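Soluble lytic murein transglycosylase (Escherichia coli, PDB 1QSA) cleaves the glycosidic bonds between N-acetylmuramic acid and N-acetylglucosamine in peptidoglycan, forming a 1,6-anhydro bond in the muramic acid residue. Local coordinates at residues Glu86-Leu91 against Lys112-Gln117; Ala93-Lys98 against Cys106-Ala111. All blocks are in the same frame, centred on the assembly; numbering follows the deposited sequence.

Contact 1: residues Glu86-Leu91 against Lys112-Gln117. With SO4 (sulfate ion), chain F.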
loop_
_atom_site.group_PDB
_atom_site.type_symbol
_atom_site.label_atom_id
_atom_site.label_comp_id
_atom_site.label_asym_id
_atom_site.label_seq_id
_atom_site.Cartn_x
_atom_site.Cartn_y
_atom_site.Cartn_z
ATOM N N GLU A 86 -27.172 22.211 -10.073
ATOM C CA GLU A 86 -28.460 21.499 -10.116
ATOM C C GLU A 86 -28.960 21.366 -11.565
ATOM O O GLU A 86 -30.164 21.291 -11.844
ATOM C CB GLU A 86 -29.505 22.163 -9.208
ATOM C CG GLU A 86 -29.132 22.079 -7.731
ATOM C CD GLU A 86 -30.184 22.674 -6.814
ATOM O OE1 GLU A 86 -31.358 22.274 -6.913
ATOM O OE2 GLU A 86 -29.833 23.532 -5.982
ATOM N N ASP A 87 -28.003 21.330 -12.490
ATOM C CA ASP A 87 -28.277 21.194 -13.911
ATOM C C ASP A 87 -28.260 19.696 -14.231
ATOM O O ASP A 87 -27.321 19.174 -14.852
ATOM C CB ASP A 87 -27.201 21.960 -14.710
ATOM C CG ASP A 87 -27.444 21.938 -16.204
ATOM O OD1 ASP A 87 -28.511 21.470 -16.648
ATOM O OD2 ASP A 87 -26.546 22.387 -16.950
ATOM N N TRP A 88 -29.315 19.005 -13.806
ATOM C CA TRP A 88 -29.414 17.555 -13.983
ATOM C C TRP A 88 -29.470 17.135 -15.446
ATOM O O TRP A 88 -28.783 16.194 -15.862
ATOM C CB TRP A 88 -30.601 17.011 -13.166
ATOM C CG TRP A 88 -30.550 17.484 -11.745
ATOM C CD1 TRP A 88 -31.454 18.290 -11.112
ATOM C CD2 TRP A 88 -29.483 17.263 -10.813
ATOM N NE1 TRP A 88 -31.009 18.592 -9.845
ATOM C CE2 TRP A 88 -29.799 17.977 -9.636
ATOM C CE3 TRP A 88 -28.280 16.536 -10.865
ATOM C CZ2 TRP A 88 -28.952 17.992 -8.515
ATOM C CZ3 TRP A 88 -27.440 16.551 -9.758
ATOM C CH2 TRP A 88 -27.780 17.278 -8.596
ATOM N N ARG A 89 -30.249 17.866 -16.243
ATOM C CA ARG A 89 -30.353 17.588 -17.673
ATOM C C ARG A 89 -28.966 17.775 -18.320
ATOM O O ARG A 89 -28.513 16.933 -19.116
ATOM C CB ARG A 89 -31.362 18.543 -18.313
ATOM C CG ARG A 89 -31.493 18.385 -19.816
ATOM C CD ARG A 89 -32.412 19.442 -20.390
ATOM N NE ARG A 89 -32.353 19.466 -21.850
ATOM C CZ ARG A 89 -31.807 20.451 -22.558
ATOM N NH1 ARG A 89 -31.296 21.507 -21.943
ATOM N NH2 ARG A 89 -31.798 20.391 -23.885
ATOM N N GLY A 90 -28.293 18.865 -17.954
ATOM C CA GLY A 90 -26.966 19.148 -18.499
ATOM C C GLY A 90 -25.918 18.122 -18.102
ATOM O O GLY A 90 -25.028 17.768 -18.892
ATOM N N LEU A 91 -26.031 17.628 -16.877
ATOM C CA LEU A 91 -25.104 16.617 -16.363
ATOM C C LEU A 91 -25.144 15.374 -17.256
ATOM O O LEU A 91 -24.104 14.887 -17.704
ATOM C CB LEU A 91 -25.477 16.266 -14.917
ATOM C CG LEU A 91 -24.480 15.460 -14.072
ATOM C CD1 LEU A 91 -24.812 15.640 -12.608
ATOM C CD2 LEU A 91 -24.487 13.982 -14.462
ATOM N N LYS A 112 -30.205 10.982 -12.922
ATOM C CA LYS A 112 -31.115 10.021 -13.560
ATOM C C LYS A 112 -32.488 10.092 -12.879
ATOM O O LYS A 112 -33.505 10.166 -13.559
ATOM C CB LYS A 112 -30.531 8.604 -13.481
ATOM C CG LYS A 112 -29.410 8.341 -14.484
ATOM C CD LYS A 112 -29.962 8.114 -15.887
ATOM C CE LYS A 112 -28.856 7.878 -16.913
ATOM N NZ LYS A 112 -29.417 7.386 -18.213
ATOM N N TRP A 113 -32.517 10.116 -11.547
ATOM C CA TRP A 113 -33.792 10.217 -10.829
ATOM C C TRP A 113 -34.527 11.518 -11.183
ATOM O O TRP A 113 -35.748 11.520 -11.424
ATOM C CB TRP A 113 -33.564 10.165 -9.314
ATOM C CG TRP A 113 -34.807 10.450 -8.528
ATOM C CD1 TRP A 113 -35.893 9.625 -8.370
ATOM C CD2 TRP A 113 -35.109 11.654 -7.816
ATOM N NE1 TRP A 113 -36.845 10.252 -7.599
ATOM C CE2 TRP A 113 -36.390 11.494 -7.245
ATOM C CE3 TRP A 113 -34.420 12.854 -7.604
ATOM C CZ2 TRP A 113 -36.999 12.497 -6.468
ATOM C CZ3 TRP A 113 -35.022 13.855 -6.836
ATOM C CH2 TRP A 113 -36.301 13.666 -6.277
ATOM N N ASN A 114 -33.781 12.623 -11.198
ATOM C CA ASN A 114 -34.342 13.940 -11.501
ATOM C C ASN A 114 -34.898 14.072 -12.905
ATOM O O ASN A 114 -35.691 14.975 -13.175
ATOM C CB ASN A 114 -33.290 15.027 -11.291
ATOM C CG ASN A 114 -33.359 15.639 -9.913
ATOM O OD1 ASN A 114 -34.258 16.426 -9.616
ATOM N ND2 ASN A 114 -32.398 15.297 -9.064
ATOM N N THR A 115 -34.441 13.212 -13.806
ATOM C CA THR A 115 -34.875 13.251 -15.197
ATOM C C THR A 115 -35.765 12.062 -15.563
ATOM O O THR A 115 -35.810 11.627 -16.729
ATOM C CB THR A 115 -33.675 13.351 -16.167
ATOM O OG1 THR A 115 -32.785 12.257 -15.940
ATOM C CG2 THR A 115 -32.921 14.688 -15.971
ATOM N N GLY A 116 -36.475 11.561 -14.548
ATOM C CA GLY A 116 -37.429 10.469 -14.717
ATOM C C GLY A 116 -36.959 9.049 -14.942
ATOM O O GLY A 116 -37.747 8.209 -15.389
ATOM N N GLN A 117 -35.694 8.764 -14.645
ATOM C CA GLN A 117 -35.143 7.426 -14.841
ATOM C C GLN A 117 -34.931 6.775 -13.473
ATOM O O GLN A 117 -33.813 6.389 -13.132
ATOM C CB GLN A 117 -33.804 7.522 -15.592
ATOM C CG GLN A 117 -33.834 8.492 -16.785
ATOM C CD GLN A 117 -34.854 8.097 -17.855
ATOM O OE1 GLN A 117 -34.923 6.934 -18.266
ATOM N NE2 GLN A 117 -35.625 9.081 -18.343
HETATM S S SO4 F . -40.239 7.933 -7.731
HETATM O O1 SO4 F . -40.916 7.172 -6.658
HETATM O O2 SO4 F . -39.077 8.629 -7.134
HETATM O O3 SO4 F . -39.815 7.005 -8.802
HETATM O O4 SO4 F . -41.169 8.932 -8.291
#
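Asn114 lays its amide flat over one face of the Trp88 indole, the two planes only 6° apart. Starting at the backbone, Asn114 CB lies 3.7 Å from Trp88 CG. One atom further, Asn114 CG comes to 3.5 Å from Trp88 CD1, on the pyrrole side of the ring system. At the tip, Asn114 OD1 stays near Trp88 CD1, while Asn114 ND2 lies 3.7 Å from Trp88 NE1. No hydrogen bond crosses here; ND2 instead donates to Tyr110 O, which helps to hold the amide's rotation. The opposite indole face carries Glu86 CA, so the ring is sandwiched, with Tyr110 meeting it edge-to-face. In the alpha-superhelix this joins the start of helix 88-94 to the end of helix 102-114. Asp87 caps the former by accepting from Gly90 N, and a Schellman motif closes the latter, Gly116 being its positive-phi residue. Thr115 adds a looser touch: with OG1 turned back to bond Ala111 O (chi1 57°), Thr115 CG2 points at helix 88-94 and reaches 4.2 Å from Arg89 N. One residue before Asn114, Trp113 NE1 donates to O2 of a sulfate, probably from the crystallisation liquor, at 2.8 Å and 160°; Ser118 OG binds the same ion.

Contact 2: residues Ala93-Lys98 against Cys106-Ala111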
loop_
_atom_site.group_PDB
_atom_site.type_symbol
_atom_site.label_atom_id
_atom_site.label_comp_id
_atom_site.label_asym_id
_atom_site.label_seq_id
_atom_site.Cartn_x
_atom_site.Cartn_y
_atom_site.Cartn_z
ATOM N N ALA A 93 -26.284 15.214 -20.330
ATOM C CA ALA A 93 -25.940 15.557 -21.703
ATOM C C ALA A 93 -24.416 15.583 -21.818
ATOM O O ALA A 93 -23.846 15.156 -22.821
ATOM C CB ALA A 93 -26.538 16.927 -22.076
ATOM N N PHE A 94 -23.767 16.021 -20.746
ATOM C CA PHE A 94 -22.311 16.111 -20.705
ATOM C C PHE A 94 -21.667 14.742 -20.450
ATOM O O PHE A 94 -20.609 14.419 -21.019
ATOM C CB PHE A 94 -21.878 17.119 -19.623
ATOM C CG PHE A 94 -20.390 17.134 -19.379
ATOM C CD1 PHE A 94 -19.527 17.778 -20.276
ATOM C CD2 PHE A 94 -19.844 16.454 -18.287
ATOM C CE1 PHE A 94 -18.137 17.737 -20.088
ATOM C CE2 PHE A 94 -18.455 16.408 -18.089
ATOM C CZ PHE A 94 -17.603 17.049 -18.992
ATOM N N SER A 95 -22.322 13.938 -19.611
ATOM C CA SER A 95 -21.835 12.607 -19.250
ATOM C C SER A 95 -22.976 11.589 -19.366
ATOM O O SER A 95 -23.539 11.157 -18.361
ATOM C CB SER A 95 -21.287 12.625 -17.809
ATOM O OG SER A 95 -20.805 11.345 -17.414
ATOM N N PRO A 96 -23.327 11.183 -20.603
ATOM C CA PRO A 96 -24.411 10.210 -20.788
ATOM C C PRO A 96 -24.114 8.842 -20.169
ATOM O O PRO A 96 -25.039 8.113 -19.819
ATOM C CB PRO A 96 -24.575 10.138 -22.313
ATOM C CG PRO A 96 -23.284 10.672 -22.857
ATOM C CD PRO A 96 -22.894 11.751 -21.890
ATOM N N GLU A 97 -22.828 8.507 -20.048
ATOM C CA GLU A 97 -22.394 7.243 -19.450
ATOM C C GLU A 97 -21.927 7.474 -18.013
ATOM O O GLU A 97 -21.513 8.573 -17.654
ATOM C CB GLU A 97 -21.236 6.623 -20.237
ATOM C CG GLU A 97 -21.490 6.412 -21.725
ATOM C CD GLU A 97 -22.822 5.750 -22.023
ATOM O OE1 GLU A 97 -23.203 4.794 -21.307
ATOM O OE2 GLU A 97 -23.492 6.194 -22.986
ATOM N N LYS A 98 -21.975 6.417 -17.210
ATOM C CA LYS A 98 -21.556 6.460 -15.806
ATOM C C LYS A 98 -20.120 7.012 -15.707
ATOM O O LYS A 98 -19.221 6.538 -16.406
ATOM C CB LYS A 98 -21.617 5.032 -15.253
ATOM C CG LYS A 98 -21.207 4.839 -13.812
ATOM C CD LYS A 98 -21.077 3.340 -13.543
ATOM C CE LYS A 98 -20.798 3.038 -12.085
ATOM N NZ LYS A 98 -20.641 1.564 -11.839
ATOM N N CYS A 106 -22.441 9.195 -7.865
ATOM C CA CYS A 106 -23.545 9.555 -6.971
ATOM C C CYS A 106 -24.385 10.635 -7.658
ATOM O O CYS A 106 -25.612 10.579 -7.678
ATOM C CB CYS A 106 -23.024 10.139 -5.663
ATOM S SG CYS A 106 -22.052 9.017 -4.603
ATOM N N ASN A 107 -23.711 11.618 -8.238
ATOM C CA ASN A 107 -24.411 12.707 -8.908
ATOM C C ASN A 107 -25.090 12.280 -10.211
ATOM O O ASN A 107 -26.186 12.753 -10.539
ATOM C CB ASN A 107 -23.452 13.881 -9.126
ATOM C CG ASN A 107 -23.185 14.645 -7.838
ATOM O OD1 ASN A 107 -24.105 14.887 -7.049
ATOM N ND2 ASN A 107 -21.941 15.047 -7.628
ATOM N N TYR A 108 -24.458 11.349 -10.922
ATOM C CA TYR A 108 -24.991 10.817 -12.176
ATOM C C TYR A 108 -26.327 10.120 -11.908
ATOM O O TYR A 108 -27.318 10.351 -12.620
ATOM C CB TYR A 108 -23.984 9.828 -12.769
ATOM C CG TYR A 108 -24.459 9.065 -13.990
ATOM C CD1 TYR A 108 -24.323 9.611 -15.276
ATOM C CD2 TYR A 108 -25.002 7.780 -13.875
ATOM C CE1 TYR A 108 -24.709 8.893 -16.416
ATOM C CE2 TYR A 108 -25.395 7.050 -15.013
ATOM C CZ TYR A 108 -25.239 7.613 -16.277
ATOM O OH TYR A 108 -25.580 6.875 -17.395
ATOM N N TYR A 109 -26.359 9.251 -10.896
ATOM C CA TYR A 109 -27.605 8.559 -10.575
ATOM C C TYR A 109 -28.675 9.472 -10.005
ATOM O O TYR A 109 -29.852 9.276 -10.288
ATOM C CB TYR A 109 -27.343 7.327 -9.717
ATOM C CG TYR A 109 -26.653 6.281 -10.547
ATOM C CD1 TYR A 109 -27.314 5.699 -11.635
ATOM C CD2 TYR A 109 -25.331 5.922 -10.305
ATOM C CE1 TYR A 109 -26.680 4.793 -12.453
ATOM C CE2 TYR A 109 -24.675 5.005 -11.136
ATOM C CZ TYR A 109 -25.364 4.448 -12.202
ATOM O OH TYR A 109 -24.751 3.532 -13.018
ATOM N N TYR A 110 -28.280 10.511 -9.270
ATOM C CA TYR A 110 -29.276 11.453 -8.756
ATOM C C TYR A 110 -29.839 12.217 -9.975
ATOM O O TYR A 110 -31.039 12.506 -10.040
ATOM C CB TYR A 110 -28.659 12.427 -7.754
ATOM C CG TYR A 110 -29.672 13.295 -7.045
ATOM C CD1 TYR A 110 -30.539 12.756 -6.086
ATOM C CD2 TYR A 110 -29.749 14.659 -7.309
ATOM C CE1 TYR A 110 -31.450 13.558 -5.407
ATOM C CE2 TYR A 110 -30.659 15.476 -6.633
ATOM C CZ TYR A 110 -31.505 14.918 -5.683
ATOM O OH TYR A 110 -32.393 15.737 -5.009
ATOM N N ALA A 111 -28.982 12.506 -10.962
ATOM C CA ALA A 111 -29.444 13.186 -12.185
ATOM C C ALA A 111 -30.452 12.293 -12.921
ATOM O O ALA A 111 -31.415 12.794 -13.513
ATOM C CB ALA A 111 -28.271 13.518 -13.100
HETATM O O HOH W 1 -23.950 1.401 -11.532
#
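Tyr108 projects from helix 102-114 into the bend made by Ser95-Lys98, and backbone atoms meet it at both face and edge. Over the face stands Lys98 CA, 3.9 Å from the centroid of the Tyr108 ring and 9° off the normal, which identifies a CH-pi contact. At the edge, in the ring plane, Ser95 O approaches Tyr108 CE1 to 3.2 Å. The phenol then ends in a hydrogen bond, Tyr108 OH donating to Pro96 O over 2.8 Å. Its approach is from above the carbonyl plane, 37° out of it. With CG anti to the backbone N (chi1 173°), the ring extends away from its own helix far enough to make this bond. A phenylalanine here would probably leave Pro96 O without this donor, so that the bend is held less firmly. Within the bend, Ser95 OG donates to Glu97 O.

Lys98 runs on, fully extended, past Tyr109, its CD 3.7 Å from Tyr109 OH. The Tyr109 ring takes Tyr108 CD2 over its centre, 3.6 Å above the plane, which ties the neighbouring tyrosines together. Beyond, a water lies 2.7 Å from Tyr109 OH and is bound weakly by Lys98 NZ, whose stronger partner is Glu127 in a salt bridge. The helix that presents these tyrosines is also fastened at Cys106 by its disulfide to Cys139. The arrangement is that of two successive helices of the alpha-superhelix, whose connecting segment packs on the side of the second.

Both contacts lie on helices 88-94 and 102-114, but contact 1 uses the start of the first helix and contact 2 the loop that leaves it. Trp88 pairs with Asn114 in contact 1, Lys98 with Tyr108 in contact 2. Contact 1 is a surface contact without a buried touching residue, and nothing but van der Waals packing crosses it. Contact 2, nested inside it along the chain, is partly buried, with Tyr108 and Ser95 enclosed, and adds a hydrogen bond and a CH-pi contact to backbone atoms. The centres of contact 1 and contact 2 lie about 7 Å apart. Between them the packing is continuous: Trp88 CE3 is 3.8 Å from Ala111 CB, and Leu91 CD2 is 3.9 Å from Tyr108 CA.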